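Local structure of uncharacterized protein (3KOP) at residues Y23-L28 against T180-E185; L38-V43 against F152-E157; R68-N73 against A130-R135; F100-N105 against G145-N150. The protein is of unknown function but adopts a cyclophilin-like beta fold and packs as six copies in its assembly. One frame throughout, in Å; residues are numbered along the deposited sequence.

Interaction 1 of 4, residues Y23-L28 against T180-E185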
loop_
_atom_site.group_PDB
_atom_site.type_symbol
_atom_site.label_atom_id
_atom_site.label_comp_id
_atom_site.label_asym_id
_atom_site.label_seq_id
_atom_site.Cartn_x
_atom_site.Cartn_y
_atom_site.Cartn_z
ATOM N N TYR F 23 -31.904 14.950 -0.797
ATOM C CA TYR F 23 -30.740 15.672 -0.349
ATOM C C TYR F 23 -30.685 15.741 1.161
ATOM O O TYR F 23 -31.734 15.690 1.861
ATOM C CB TYR F 23 -30.754 17.095 -0.919
ATOM C CG TYR F 23 -30.693 17.124 -2.419
ATOM C CD1 TYR F 23 -29.476 17.208 -3.091
ATOM C CD2 TYR F 23 -31.864 17.024 -3.186
ATOM C CE1 TYR F 23 -29.425 17.197 -4.497
ATOM C CE2 TYR F 23 -31.801 17.010 -4.585
ATOM C CZ TYR F 23 -30.599 17.118 -5.217
ATOM O OH TYR F 23 -30.601 17.113 -6.578
ATOM N N ILE F 24 -29.462 15.836 1.663
ATOM C CA ILE F 24 -29.225 16.054 3.087
ATOM C C ILE F 24 -28.414 17.338 3.261
ATOM O O ILE F 24 -27.627 17.724 2.391
ATOM C CB ILE F 24 -28.514 14.824 3.734
ATOM C CG1 ILE F 24 -27.136 14.566 3.077
ATOM C CG2 ILE F 24 -29.433 13.585 3.631
ATOM C CD1 ILE F 24 -26.261 13.558 3.785
ATOM N N ASN F 25 -28.666 18.016 4.359
ATOM C CA ASN F 25 -27.859 19.116 4.811
ATOM C C ASN F 25 -26.824 18.621 5.805
ATOM O O ASN F 25 -27.108 17.785 6.678
ATOM C CB ASN F 25 -28.740 20.190 5.449
ATOM C CG ASN F 25 -29.557 20.930 4.436
ATOM O OD1 ASN F 25 -29.084 21.183 3.318
ATOM N ND2 ASN F 25 -30.807 21.252 4.783
ATOM N N ILE F 26 -25.627 19.170 5.689
ATOM C CA ILE F 26 -24.519 18.826 6.546
ATOM C C ILE F 26 -24.000 20.143 7.111
ATOM O O ILE F 26 -23.561 21.008 6.363
ATOM C CB ILE F 26 -23.406 18.106 5.799
ATOM C CG1 ILE F 26 -23.942 16.880 5.057
ATOM C CG2 ILE F 26 -22.300 17.705 6.771
ATOM C CD1 ILE F 26 -22.919 16.212 4.062
ATOM N N THR F 27 -24.064 20.267 8.428
ATOM C CA THR F 27 -23.944 21.557 9.104
ATOM C C THR F 27 -22.961 21.472 10.247
ATOM O O THR F 27 -22.982 20.502 11.013
ATOM C CB THR F 27 -25.320 22.001 9.700
ATOM O OG1 THR F 27 -26.303 22.103 8.656
ATOM C CG2 THR F 27 -25.198 23.363 10.422
ATOM N N LEU F 28 -22.124 22.507 10.361
ATOM C CA LEU F 28 -21.327 22.768 11.532
ATOM C C LEU F 28 -22.057 23.831 12.346
ATOM O O LEU F 28 -22.236 24.965 11.895
ATOM C CB LEU F 28 -19.921 23.247 11.143
ATOM C CG LEU F 28 -19.037 22.178 10.500
ATOM C CD1 LEU F 28 -17.826 22.797 9.776
ATOM C CD2 LEU F 28 -18.579 21.159 11.545
ATOM N N THR F 180 -23.772 18.015 12.118
ATOM C CA THR F 180 -25.161 17.579 12.041
ATOM C C THR F 180 -25.581 17.191 10.630
ATOM O O THR F 180 -25.441 17.973 9.679
ATOM C CB THR F 180 -26.104 18.676 12.594
ATOM O OG1 THR F 180 -25.784 18.896 13.969
ATOM C CG2 THR F 180 -27.576 18.237 12.477
ATOM N N PHE F 181 -26.073 15.958 10.494
ATOM C CA PHE F 181 -26.694 15.513 9.268
ATOM C C PHE F 181 -28.225 15.553 9.410
ATOM O O PHE F 181 -28.789 14.993 10.350
ATOM C CB PHE F 181 -26.217 14.104 8.905
ATOM C CG PHE F 181 -24.700 13.989 8.706
ATOM C CD1 PHE F 181 -23.856 13.899 9.790
ATOM C CD2 PHE F 181 -24.152 13.904 7.422
ATOM C CE1 PHE F 181 -22.477 13.772 9.613
ATOM C CE2 PHE F 181 -22.792 13.765 7.244
ATOM C CZ PHE F 181 -21.954 13.692 8.345
ATOM N N SER F 182 -28.889 16.177 8.442
ATOM C CA SER F 182 -30.354 16.365 8.498
ATOM C C SER F 182 -30.948 16.259 7.102
ATOM O O SER F 182 -30.254 16.437 6.102
ATOM C CB SER F 182 -30.698 17.729 9.114
ATOM O OG SER F 182 -30.175 18.820 8.335
ATOM N N ARG F 183 -32.247 15.984 7.034
ATOM C CA ARG F 183 -32.932 15.936 5.749
ATOM C C ARG F 183 -33.146 17.352 5.205
ATOM O O ARG F 183 -33.505 18.273 5.968
ATOM C CB ARG F 183 -34.284 15.260 5.898
ATOM C CG ARG F 183 -34.208 13.848 6.371
ATOM C CD ARG F 183 -35.604 13.328 6.705
ATOM N NE ARG F 183 -35.505 12.007 7.269
ATOM C CZ ARG F 183 -36.490 11.365 7.874
ATOM N NH1 ARG F 183 -37.690 11.934 8.022
ATOM N NH2 ARG F 183 -36.273 10.155 8.352
ATOM N N ALA F 184 -32.901 17.513 3.905
ATOM C CA ALA F 184 -33.081 18.803 3.225
ATOM C C ALA F 184 -34.496 18.858 2.685
ATOM O O ALA F 184 -34.952 17.882 2.088
ATOM C CB ALA F 184 -32.110 18.954 2.091
ATOM N N GLU F 185 -35.166 19.990 2.907
ATOM C CA GLU F 185 -36.553 20.254 2.448
ATOM C C GLU F 185 -36.707 20.137 0.928
ATOM O O GLU F 185 -35.711 20.204 0.194
ATOM C CB GLU F 185 -37.001 21.643 2.907
HETATM O O HOH W 1 -34.597 15.916 -0.167
HETATM O O HOH W 2 -32.045 20.167 7.077
HETATM O O HOH W 3 -33.442 22.165 3.658
HETATM O O HOH W 4 -27.590 19.675 9.055
#

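Interaction 2 of 4, residues L38-V43 against F152-E157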
loop_
_atom_site.group_PDB
_atom_site.type_symbol
_atom_site.label_atom_id
_atom_site.label_comp_id
_atom_site.label_asym_id
_atom_site.label_seq_id
_atom_site.Cartn_x
_atom_site.Cartn_y
_atom_site.Cartn_z
ATOM N N LEU F 38 -26.264 15.344 -2.285
ATOM C CA LEU F 38 -27.145 14.432 -2.944
ATOM C C LEU F 38 -26.915 13.053 -2.389
ATOM O O LEU F 38 -25.797 12.559 -2.347
ATOM C CB LEU F 38 -26.861 14.417 -4.428
ATOM C CG LEU F 38 -27.523 13.331 -5.245
ATOM C CD1 LEU F 38 -29.066 13.657 -5.358
ATOM C CD2 LEU F 38 -26.854 13.224 -6.610
ATOM N N LEU F 39 -28.008 12.401 -2.022
ATOM C CA LEU F 39 -27.943 11.066 -1.508
ATOM C C LEU F 39 -27.863 10.080 -2.671
ATOM O O LEU F 39 -28.627 10.193 -3.605
ATOM C CB LEU F 39 -29.193 10.839 -0.685
ATOM C CG LEU F 39 -29.067 10.268 0.673
ATOM C CD1 LEU F 39 -27.997 10.976 1.507
ATOM C CD2 LEU F 39 -30.456 10.342 1.368
ATOM N N LEU F 40 -26.933 9.121 -2.608
ATOM C CA LEU F 40 -26.630 8.258 -3.748
ATOM C C LEU F 40 -27.503 6.991 -3.712
ATOM O O LEU F 40 -27.021 5.866 -3.491
ATOM C CB LEU F 40 -25.137 7.926 -3.804
ATOM C CG LEU F 40 -24.186 9.119 -4.005
ATOM C CD1 LEU F 40 -22.750 8.592 -3.925
ATOM C CD2 LEU F 40 -24.446 9.942 -5.328
ATOM N N ASP F 41 -28.805 7.213 -3.919
ATOM C CA ASP F 41 -29.803 6.129 -3.915
ATOM C C ASP F 41 -29.591 5.137 -5.031
ATOM O O ASP F 41 -29.985 3.985 -4.891
ATOM C CB ASP F 41 -31.222 6.707 -3.971
ATOM C CG ASP F 41 -31.657 7.270 -2.648
ATOM O OD1 ASP F 41 -31.583 6.523 -1.676
ATOM O OD2 ASP F 41 -32.079 8.431 -2.569
ATOM N N ASP F 42 -28.966 5.564 -6.130
ATOM C CA ASP F 42 -28.635 4.639 -7.230
ATOM C C ASP F 42 -27.522 3.629 -6.871
ATOM O O ASP F 42 -27.719 2.446 -6.990
ATOM C CB ASP F 42 -28.315 5.383 -8.550
ATOM C CG ASP F 42 -27.182 6.431 -8.436
ATOM O OD1 ASP F 42 -26.678 6.806 -7.327
ATOM O OD2 ASP F 42 -26.804 6.922 -9.527
ATOM N N VAL F 43 -26.386 4.092 -6.372
ATOM C CA VAL F 43 -25.236 3.206 -6.131
ATOM C C VAL F 43 -25.008 2.816 -4.662
ATOM O O VAL F 43 -24.259 1.890 -4.383
ATOM C CB VAL F 43 -23.938 3.819 -6.755
ATOM C CG1 VAL F 43 -24.113 4.009 -8.267
ATOM C CG2 VAL F 43 -23.537 5.137 -6.053
ATOM N N PHE F 152 -21.870 7.441 0.208
ATOM C CA PHE F 152 -23.342 7.428 0.109
ATOM C C PHE F 152 -23.974 8.774 -0.245
ATOM O O PHE F 152 -25.187 8.864 -0.440
ATOM C CB PHE F 152 -23.960 6.871 1.420
ATOM C CG PHE F 152 -23.948 7.848 2.576
ATOM C CD1 PHE F 152 -22.861 7.904 3.450
ATOM C CD2 PHE F 152 -25.026 8.697 2.800
ATOM C CE1 PHE F 152 -22.839 8.768 4.492
ATOM C CE2 PHE F 152 -24.991 9.591 3.856
ATOM C CZ PHE F 152 -23.899 9.628 4.698
ATOM N N ALA F 153 -23.158 9.810 -0.330
ATOM C CA ALA F 153 -23.622 11.109 -0.737
ATOM C C ALA F 153 -22.492 11.920 -1.325
ATOM O O ALA F 153 -21.286 11.623 -1.100
ATOM C CB ALA F 153 -24.272 11.846 0.405
ATOM N N THR F 154 -22.878 12.909 -2.115
ATOM C CA THR F 154 -21.907 13.799 -2.713
ATOM C C THR F 154 -22.362 15.237 -2.590
ATOM O O THR F 154 -23.515 15.591 -2.898
ATOM C CB THR F 154 -21.618 13.424 -4.168
ATOM O OG1 THR F 154 -20.402 14.061 -4.566
ATOM C CG2 THR F 154 -22.772 13.837 -5.100
ATOM N N ILE F 155 -21.460 16.067 -2.070
ATOM C CA ILE F 155 -21.767 17.483 -1.817
ATOM C C ILE F 155 -21.965 18.207 -3.143
ATOM O O ILE F 155 -21.078 18.216 -3.999
ATOM C CB ILE F 155 -20.707 18.143 -0.903
ATOM C CG1 ILE F 155 -20.715 17.447 0.475
ATOM C CG2 ILE F 155 -20.997 19.652 -0.718
ATOM C CD1 ILE F 155 -19.553 17.823 1.364
ATOM N N VAL F 156 -23.143 18.813 -3.314
ATOM C CA VAL F 156 -23.474 19.546 -4.526
ATOM C C VAL F 156 -23.604 21.065 -4.332
ATOM O O VAL F 156 -23.611 21.807 -5.299
ATOM C CB VAL F 156 -24.779 18.992 -5.201
ATOM C CG1 VAL F 156 -24.550 17.577 -5.721
ATOM C CG2 VAL F 156 -25.972 19.044 -4.243
ATOM N N GLU F 157 -23.703 21.538 -3.095
ATOM C CA GLU F 157 -23.711 22.952 -2.818
ATOM C C GLU F 157 -22.927 23.223 -1.567
ATOM O O GLU F 157 -23.071 22.502 -0.571
ATOM C CB GLU F 157 -25.120 23.460 -2.524
ATOM C CG GLU F 157 -26.092 23.453 -3.631
ATOM C CD GLU F 157 -27.456 23.970 -3.159
ATOM O OE1 GLU F 157 -27.515 24.693 -2.135
ATOM O OE2 GLU F 157 -28.464 23.637 -3.815
#

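Interaction 3 of 4, residues R68-N73 against A130-R135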
loop_
_atom_site.group_PDB
_atom_site.type_symbol
_atom_site.label_atom_id
_atom_site.label_comp_id
_atom_site.label_asym_id
_atom_site.label_seq_id
_atom_site.Cartn_x
_atom_site.Cartn_y
_atom_site.Cartn_z
ATOM N N ARG F 68 -6.632 12.398 6.161
ATOM C CA ARG F 68 -6.240 13.671 5.611
ATOM C C ARG F 68 -7.325 14.723 5.566
ATOM O O ARG F 68 -7.592 15.314 6.608
ATOM C CB ARG F 68 -5.465 13.552 4.300
ATOM C CG ARG F 68 -4.571 14.788 4.140
ATOM C CD ARG F 68 -3.796 14.624 2.944
ATOM N NE ARG F 68 -2.770 15.625 2.794
ATOM C CZ ARG F 68 -2.013 15.719 1.719
ATOM N NH1 ARG F 68 -2.189 14.854 0.739
ATOM N NH2 ARG F 68 -1.062 16.655 1.631
ATOM N N ASN F 69 -7.935 14.992 4.404
ATOM C CA ASN F 69 -8.904 16.085 4.292
ATOM C C ASN F 69 -10.300 15.636 4.661
ATOM O O ASN F 69 -11.228 15.578 3.831
ATOM C CB ASN F 69 -8.817 16.721 2.923
ATOM C CG ASN F 69 -7.452 17.318 2.670
ATOM O OD1 ASN F 69 -7.048 18.220 3.399
ATOM N ND2 ASN F 69 -6.721 16.789 1.697
ATOM N N GLU F 70 -10.422 15.325 5.939
ATOM C CA GLU F 70 -11.610 14.701 6.503
ATOM C C GLU F 70 -12.075 15.366 7.817
ATOM O O GLU F 70 -11.255 15.651 8.712
ATOM C CB GLU F 70 -11.281 13.262 6.834
ATOM C CG GLU F 70 -12.472 12.501 7.365
ATOM C CD GLU F 70 -12.123 11.238 8.130
ATOM O OE1 GLU F 70 -10.977 11.139 8.651
ATOM O OE2 GLU F 70 -13.045 10.373 8.232
ATOM N N ILE F 71 -13.391 15.542 7.956
ATOM C CA ILE F 71 -13.996 15.737 9.280
ATOM C C ILE F 71 -15.058 14.654 9.444
ATOM O O ILE F 71 -15.529 14.095 8.468
ATOM C CB ILE F 71 -14.603 17.157 9.520
ATOM C CG1 ILE F 71 -15.674 17.511 8.476
ATOM C CG2 ILE F 71 -13.495 18.192 9.594
ATOM C CD1 ILE F 71 -16.703 18.621 8.918
ATOM N N TYR F 72 -15.416 14.343 10.689
ATOM C CA TYR F 72 -16.390 13.287 10.917
ATOM C C TYR F 72 -17.010 13.405 12.312
ATOM O O TYR F 72 -16.525 14.171 13.151
ATOM C CB TYR F 72 -15.742 11.924 10.736
ATOM C CG TYR F 72 -14.673 11.624 11.738
ATOM C CD1 TYR F 72 -13.367 12.091 11.558
ATOM C CD2 TYR F 72 -14.970 10.903 12.918
ATOM C CE1 TYR F 72 -12.382 11.821 12.484
ATOM C CE2 TYR F 72 -13.972 10.628 13.859
ATOM C CZ TYR F 72 -12.688 11.098 13.633
ATOM O OH TYR F 72 -11.685 10.860 14.525
ATOM N N ASN F 73 -18.105 12.684 12.524
ATOM C CA ASN F 73 -18.642 12.496 13.848
ATOM C C ASN F 73 -18.776 11.001 14.075
ATOM O O ASN F 73 -18.577 10.196 13.147
ATOM C CB ASN F 73 -19.954 13.296 14.062
ATOM C CG ASN F 73 -21.162 12.761 13.278
ATOM O OD1 ASN F 73 -21.151 11.648 12.773
ATOM N ND2 ASN F 73 -22.219 13.583 13.177
ATOM N N ALA F 130 -18.611 10.749 7.743
ATOM C CA ALA F 130 -17.444 11.535 7.355
ATOM C C ALA F 130 -17.673 12.345 6.096
ATOM O O ALA F 130 -18.355 11.906 5.163
ATOM C CB ALA F 130 -16.179 10.619 7.189
ATOM N N VAL F 131 -17.052 13.520 6.081
ATOM C CA VAL F 131 -17.063 14.429 4.969
ATOM C C VAL F 131 -15.618 14.642 4.519
ATOM O O VAL F 131 -14.756 14.990 5.321
ATOM C CB VAL F 131 -17.669 15.789 5.385
ATOM C CG1 VAL F 131 -17.447 16.864 4.308
ATOM C CG2 VAL F 131 -19.157 15.619 5.663
ATOM N N PHE F 132 -15.373 14.412 3.237
ATOM C CA PHE F 132 -14.082 14.710 2.655
ATOM C C PHE F 132 -14.111 16.027 1.899
ATOM O O PHE F 132 -14.948 16.239 1.020
ATOM C CB PHE F 132 -13.625 13.527 1.818
ATOM C CG PHE F 132 -13.244 12.391 2.651
ATOM C CD1 PHE F 132 -11.940 12.286 3.131
ATOM C CD2 PHE F 132 -14.181 11.463 3.026
ATOM C CE1 PHE F 132 -11.573 11.221 3.927
ATOM C CE2 PHE F 132 -13.834 10.420 3.858
ATOM C CZ PHE F 132 -12.533 10.284 4.290
ATOM N N TYR F 133 -13.256 16.945 2.319
ATOM C CA TYR F 133 -13.306 18.333 1.822
ATOM C C TYR F 133 -12.163 18.681 0.902
ATOM O O TYR F 133 -12.161 19.750 0.341
ATOM C CB TYR F 133 -13.375 19.329 2.975
ATOM C CG TYR F 133 -12.163 19.390 3.871
ATOM C CD1 TYR F 133 -11.126 20.278 3.611
ATOM C CD2 TYR F 133 -12.073 18.582 5.020
ATOM C CE1 TYR F 133 -9.999 20.352 4.448
ATOM C CE2 TYR F 133 -10.965 18.652 5.862
ATOM C CZ TYR F 133 -9.934 19.546 5.567
ATOM O OH TYR F 133 -8.852 19.626 6.394
ATOM N N GLY F 134 -11.199 17.781 0.743
ATOM C CA GLY F 134 -10.048 17.983 -0.157
ATOM C C GLY F 134 -9.667 16.651 -0.781
ATOM O O GLY F 134 -10.363 15.631 -0.570
ATOM N N ARG F 135 -8.561 16.626 -1.519
ATOM C CA ARG F 135 -8.154 15.463 -2.299
ATOM C C ARG F 135 -6.887 14.798 -1.721
ATOM O O ARG F 135 -6.351 15.230 -0.702
ATOM C CB ARG F 135 -7.915 15.818 -3.786
ATOM C CG ARG F 135 -6.786 16.840 -4.043
ATOM C CD ARG F 135 -6.532 17.003 -5.550
ATOM N NE ARG F 135 -6.057 15.738 -6.102
ATOM C CZ ARG F 135 -6.250 15.340 -7.355
ATOM N NH1 ARG F 135 -6.916 16.125 -8.228
ATOM N NH2 ARG F 135 -5.806 14.138 -7.746
#

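Interaction 4 of 4, residues F100-N105 against G145-N150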
loop_
_atom_site.group_PDB
_atom_site.type_symbol
_atom_site.label_atom_id
_atom_site.label_comp_id
_atom_site.label_asym_id
_atom_site.label_seq_id
_atom_site.Cartn_x
_atom_site.Cartn_y
_atom_site.Cartn_z
ATOM N N PHE F 100 -18.951 4.502 7.793
ATOM C CA PHE F 100 -18.167 3.380 8.289
ATOM C C PHE F 100 -18.860 2.773 9.497
ATOM O O PHE F 100 -19.348 3.509 10.393
ATOM C CB PHE F 100 -16.788 3.831 8.801
ATOM C CG PHE F 100 -15.999 4.686 7.838
ATOM C CD1 PHE F 100 -16.233 6.070 7.730
ATOM C CD2 PHE F 100 -14.970 4.132 7.088
ATOM C CE1 PHE F 100 -15.478 6.856 6.881
ATOM C CE2 PHE F 100 -14.187 4.943 6.237
ATOM C CZ PHE F 100 -14.455 6.278 6.126
ATOM N N THR F 101 -18.862 1.446 9.546
ATOM C CA THR F 101 -19.288 0.697 10.747
ATOM C C THR F 101 -18.038 0.264 11.514
ATOM O O THR F 101 -17.158 -0.374 10.941
ATOM C CB THR F 101 -20.089 -0.543 10.331
ATOM O OG1 THR F 101 -21.280 -0.124 9.642
ATOM C CG2 THR F 101 -20.448 -1.428 11.526
ATOM N N PHE F 102 -17.954 0.659 12.780
ATOM C CA PHE F 102 -16.874 0.264 13.672
ATOM C C PHE F 102 -17.450 -0.404 14.922
ATOM O O PHE F 102 -18.660 -0.350 15.166
ATOM C CB PHE F 102 -16.091 1.506 14.105
ATOM C CG PHE F 102 -15.292 2.133 13.016
ATOM C CD1 PHE F 102 -14.256 1.421 12.396
ATOM C CD2 PHE F 102 -15.538 3.439 12.616
ATOM C CE1 PHE F 102 -13.490 2.016 11.368
ATOM C CE2 PHE F 102 -14.776 4.036 11.612
ATOM C CZ PHE F 102 -13.754 3.317 10.979
ATOM N N THR F 103 -16.579 -1.010 15.724
ATOM C CA THR F 103 -16.946 -1.432 17.091
ATOM C C THR F 103 -16.208 -0.546 18.097
ATOM O O THR F 103 -15.350 0.249 17.711
ATOM C CB THR F 103 -16.569 -2.872 17.335
ATOM O OG1 THR F 103 -15.144 -2.966 17.375
ATOM C CG2 THR F 103 -17.105 -3.750 16.203
ATOM N N SER F 104 -16.550 -0.660 19.379
ATOM C CA SER F 104 -15.835 0.081 20.441
ATOM C C SER F 104 -14.314 -0.171 20.427
ATOM O O SER F 104 -13.520 0.707 20.824
ATOM C CB SER F 104 -16.367 -0.321 21.816
ATOM O OG SER F 104 -17.718 -0.718 21.715
ATOM N N ASN F 105 -13.930 -1.378 20.002
ATOM C CA ASN F 105 -12.519 -1.783 19.909
ATOM C C ASN F 105 -11.731 -1.068 18.826
ATOM O O ASN F 105 -10.521 -0.849 18.982
ATOM C CB ASN F 105 -12.398 -3.292 19.666
ATOM C CG ASN F 105 -12.466 -4.082 20.938
ATOM O OD1 ASN F 105 -13.265 -5.008 21.063
ATOM N ND2 ASN F 105 -11.628 -3.713 21.912
ATOM N N GLY F 145 -4.717 -1.253 8.716
ATOM C CA GLY F 145 -4.474 -1.196 7.266
ATOM C C GLY F 145 -5.576 -0.404 6.599
ATOM O O GLY F 145 -5.933 0.661 7.082
ATOM N N TRP F 146 -6.137 -0.937 5.516
ATOM C CA TRP F 146 -7.178 -0.266 4.773
ATOM C C TRP F 146 -8.502 -0.247 5.548
ATOM O O TRP F 146 -8.868 -1.240 6.173
ATOM C CB TRP F 146 -7.379 -0.937 3.400
ATOM C CG TRP F 146 -6.191 -0.858 2.492
ATOM C CD1 TRP F 146 -5.352 -1.894 2.143
ATOM C CD2 TRP F 146 -5.727 0.290 1.755
ATOM N NE1 TRP F 146 -4.394 -1.451 1.269
ATOM C CE2 TRP F 146 -4.575 -0.112 1.041
ATOM C CE3 TRP F 146 -6.132 1.621 1.677
ATOM C CZ2 TRP F 146 -3.883 0.748 0.187
ATOM C CZ3 TRP F 146 -5.446 2.491 0.825
ATOM C CH2 TRP F 146 -4.325 2.050 0.095
ATOM N N VAL F 147 -9.171 0.902 5.533
ATOM C CA VAL F 147 -10.449 1.119 6.197
ATOM C C VAL F 147 -11.462 1.669 5.172
ATOM O O VAL F 147 -11.712 2.869 5.132
ATOM C CB VAL F 147 -10.293 2.169 7.326
ATOM C CG1 VAL F 147 -11.588 2.292 8.140
ATOM C CG2 VAL F 147 -9.074 1.828 8.220
ATOM N N PRO F 148 -12.025 0.813 4.322
ATOM C CA PRO F 148 -12.933 1.336 3.319
ATOM C C PRO F 148 -14.185 1.991 3.900
ATOM O O PRO F 148 -14.719 1.526 4.919
ATOM C CB PRO F 148 -13.292 0.113 2.467
ATOM C CG PRO F 148 -12.351 -1.015 2.895
ATOM C CD PRO F 148 -11.879 -0.662 4.267
ATOM N N GLY F 149 -14.614 3.082 3.273
ATOM C CA GLY F 149 -15.834 3.767 3.640
ATOM C C GLY F 149 -16.885 3.615 2.544
ATOM O O GLY F 149 -16.564 3.648 1.354
ATOM N N ASN F 150 -18.155 3.465 2.942
ATOM C CA ASN F 150 -19.272 3.474 1.962
ATOM C C ASN F 150 -19.520 4.910 1.525
ATOM O O ASN F 150 -19.846 5.770 2.362
ATOM C CB ASN F 150 -20.601 2.947 2.563
ATOM C CG ASN F 150 -20.603 1.457 2.870
ATOM O OD1 ASN F 150 -19.599 0.765 2.707
ATOM N ND2 ASN F 150 -21.772 0.939 3.272
#

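Interaction 1 of 4, residues Y23-L28 against T180-E185
The amide nitrogen ND2 of Asn25 is held by two waters that tie it to residues 182-185. One, 2.8 Å from ND2 of Asn25, also donates to the backbone O of Arg183 and bonds OG of Ser182; the second accepts from ND2 of Asn25 and from the backbone N of Glu185. The Asn25 side chain leaves its backbone with CG anti to the carbonyl carbon (chi1 -72°), which lays the amide alongside Ala184, ND2 of Asn25 standing 3.7 Å from CA of Ala184. CB of Asn25 meets OG of Ser182 at 3.5 Å. Shortening Asn25 to an alanine removes the amide, which is likely to leave both waters without its donor and the flank of Ala184 less covered.

Behind these side chains the strands 23-28 and 178-183 run antiparallel in the sheet of the cyclophilin-like fold. Asn25 with Ser182 and Thr27 with Thr180 are hydrogen-bonded pairs, and the bond from Thr180 N to Thr27 O is the straighter of the latter pair's two (2.8 Å, 164°). Past the last bridge, Ala184 N still donates to Tyr23 O. A further water joins OG1 of Thr27, O of Thr180 and OG of Ser182; OG1 of Thr27 also bonds Thr34, and OG1 of Thr180 bonds Ser58 and Glu29.

The opposite face is apolar. Ile26 lies side by side with Phe181, its CG1 3.8 Å from CD2 of the ring and its CG2 over one ring face, while CD1 of Ile24 meets the edge of the same ring. Val131 packs on Ile26 and Leu129 on Phe181 from strand 125-132.

Interaction 2 of 4, residues L38-V43 against F152-E157
Leu38 N donates to Thr154 O at 2.8 Å, and Thr154 N returns a bond to Leu38 O, making a hydrogen-bonded antiparallel pair. A third backbone bond, from Leu40 N to Phe152 O (2.8 Å), is nearly straight at 167°. It falls where strand 33-39 has ended and the chain bends through an inverse gamma turn centred on Leu40. Between these bonds, CA of Ala153 makes a C-H contact with O of Leu38 at 3.1 Å.

The apolar contacts divide between the two faces of the sheet. On the buried one, CD1 of Leu39 touches the Phe152 ring at its edge, 4.0 Å from CD2 of Phe152, and also rests on CB of Ala153. With CG of Phe152 between the backbone N and the carbonyl carbon (chi1 76°), the ring is covered further by Thr47 and Val51 of helix 45-54. On the other face CB of Leu38 meets CG1 of Val156 at 4.1 Å. The isobutyl group of Leu40 lies along the backbone of Phe152 and Ala153, its CD1 3.8 Å from N of Ala153.

Two classic beta bulges interrupt strand 145-157: Phe152 and Ala153 both face Val97, and Val156 and Glu157 both face Lys36. No side-chain polar group bonds across this contact, so its pairing rests on main-chain bonds, and side-chain packing probably contributes through aliphatic and aromatic contacts.

Interaction 3 of 4, residues R68-N73 against A130-R135
Asn69 and Tyr133 meet at about a right angle, CB of Asn69 sitting over the centre of the tyrosine ring, 4.0 Å from its centroid, in a CH-pi contact. The backbone joins the same two residues, Tyr133 N donating to Asn69 O at 2.9 Å. With CG of Tyr133 between its backbone N and carbonyl carbon (chi1 65°), the ring folds back over Asn69. CB of Asn69 also presses on Gly134, 3.4 Å from its N; a side chain at Gly134 would run into CG of Asn69. The Asn69 amide reaches on to Arg135, ND2 making a weak bond to the backbone O.

The corner joins the start of strand 70-76 to the end of strand 125-132, antiparallel neighbours in the sheet of the cyclophilin-like fold. Ile71 and Val131 form the hydrogen-bonded pair, with Val131 N to Ile71 O almost linear (174°) and CG1 of Ile71 touching CB of Val131 at 4.1 Å. The opposite face carries Glu70 and Phe132 side by side: CG of Glu70 lies over one face of the ring, offset toward its rim, and the carboxylate is turned to within 9° of the ring plane. OE2 of Glu70 reaches CB of Ala130 at 3.3 Å, and CB of Tyr72 packs against that same methyl.

Four polar ends have partners farther out. OH of Tyr133 bonds His63 of its own chain and Lys65 of the third subunit. OD1 of Asn69 bonds Lys65, and ND2 of Asn69 the backbone O of Ser111, both of the third subunit. Arg68 forms a salt bridge with Asp143 of the third subunit, Arg135 one with Asp96 of the fourth.

Interaction 4 of 4, residues F100-N105 against G145-N150
The Phe100 ring packs against the backbone of residues 147-149. With CG anti to its own carbonyl carbon, beside the backbone N (chi1 -51°), the ring reaches across to strand 145-157, where CE2 of Phe100 comes within 3.3 Å of CA of Gly149. The carbonyl O of Val147 lies at the ring edge and in its plane, 3.4 Å from CE2 of Phe100, while O of Pro148 approaches CD2 of Phe100 at the same distance but obliquely. Gly149 admits this approach, since a CB there would clash with CZ of Phe100.

Phe102, two residues on and with a similar first torsion (-70°), offers the edge of its ring to Val147: CZ of Phe102 stands 3.7 Å from CG1 of Val147, the two side chains crossing at about a right angle. In the modelled conformer CG1 of Val147 also meets CD2 of Phe100 at 4.0 Å.

Strands 96-103 and 145-157 are neighbours in the antiparallel sheet of the cyclophilin-like fold, yet no hydrogen bond links residues 100-105 to 145-150. A leucine in place of Phe100 would probably open a gap beside CA of Gly149 and leave the Val147 methyl with less to lean on.

The Phe100 side chain also touches Ala130 and Leu139. Trp146, next to Val147, meets its counterparts, Trp146 of the second and of the fifth subunit.

All four contacts belong to one sheet. Interactions 3 and 4 are buried, 1 and 2 only partly so. Interactions 2 and 4 share strand 145-157 but lie on opposite sides of the chain's centre, about 20 Å apart between centres; interaction 1 adjoins 2 through neighbouring strands 23-28 and 33-39, where Tyr23 packs on Leu38. Ile26 and Ile155 both touch Val131, joining interactions 1 and 2 to 3, and Ala130 meets Phe100 of interaction 4. Chemistry follows position: waters bridge the outer face of interaction 1, main-chain bonds and aliphatic groups make interaction 2, salt bridges and hydrogen bonds to other subunits flank interaction 3, and interaction 4 is aromatic packing without a hydrogen bond between its segments.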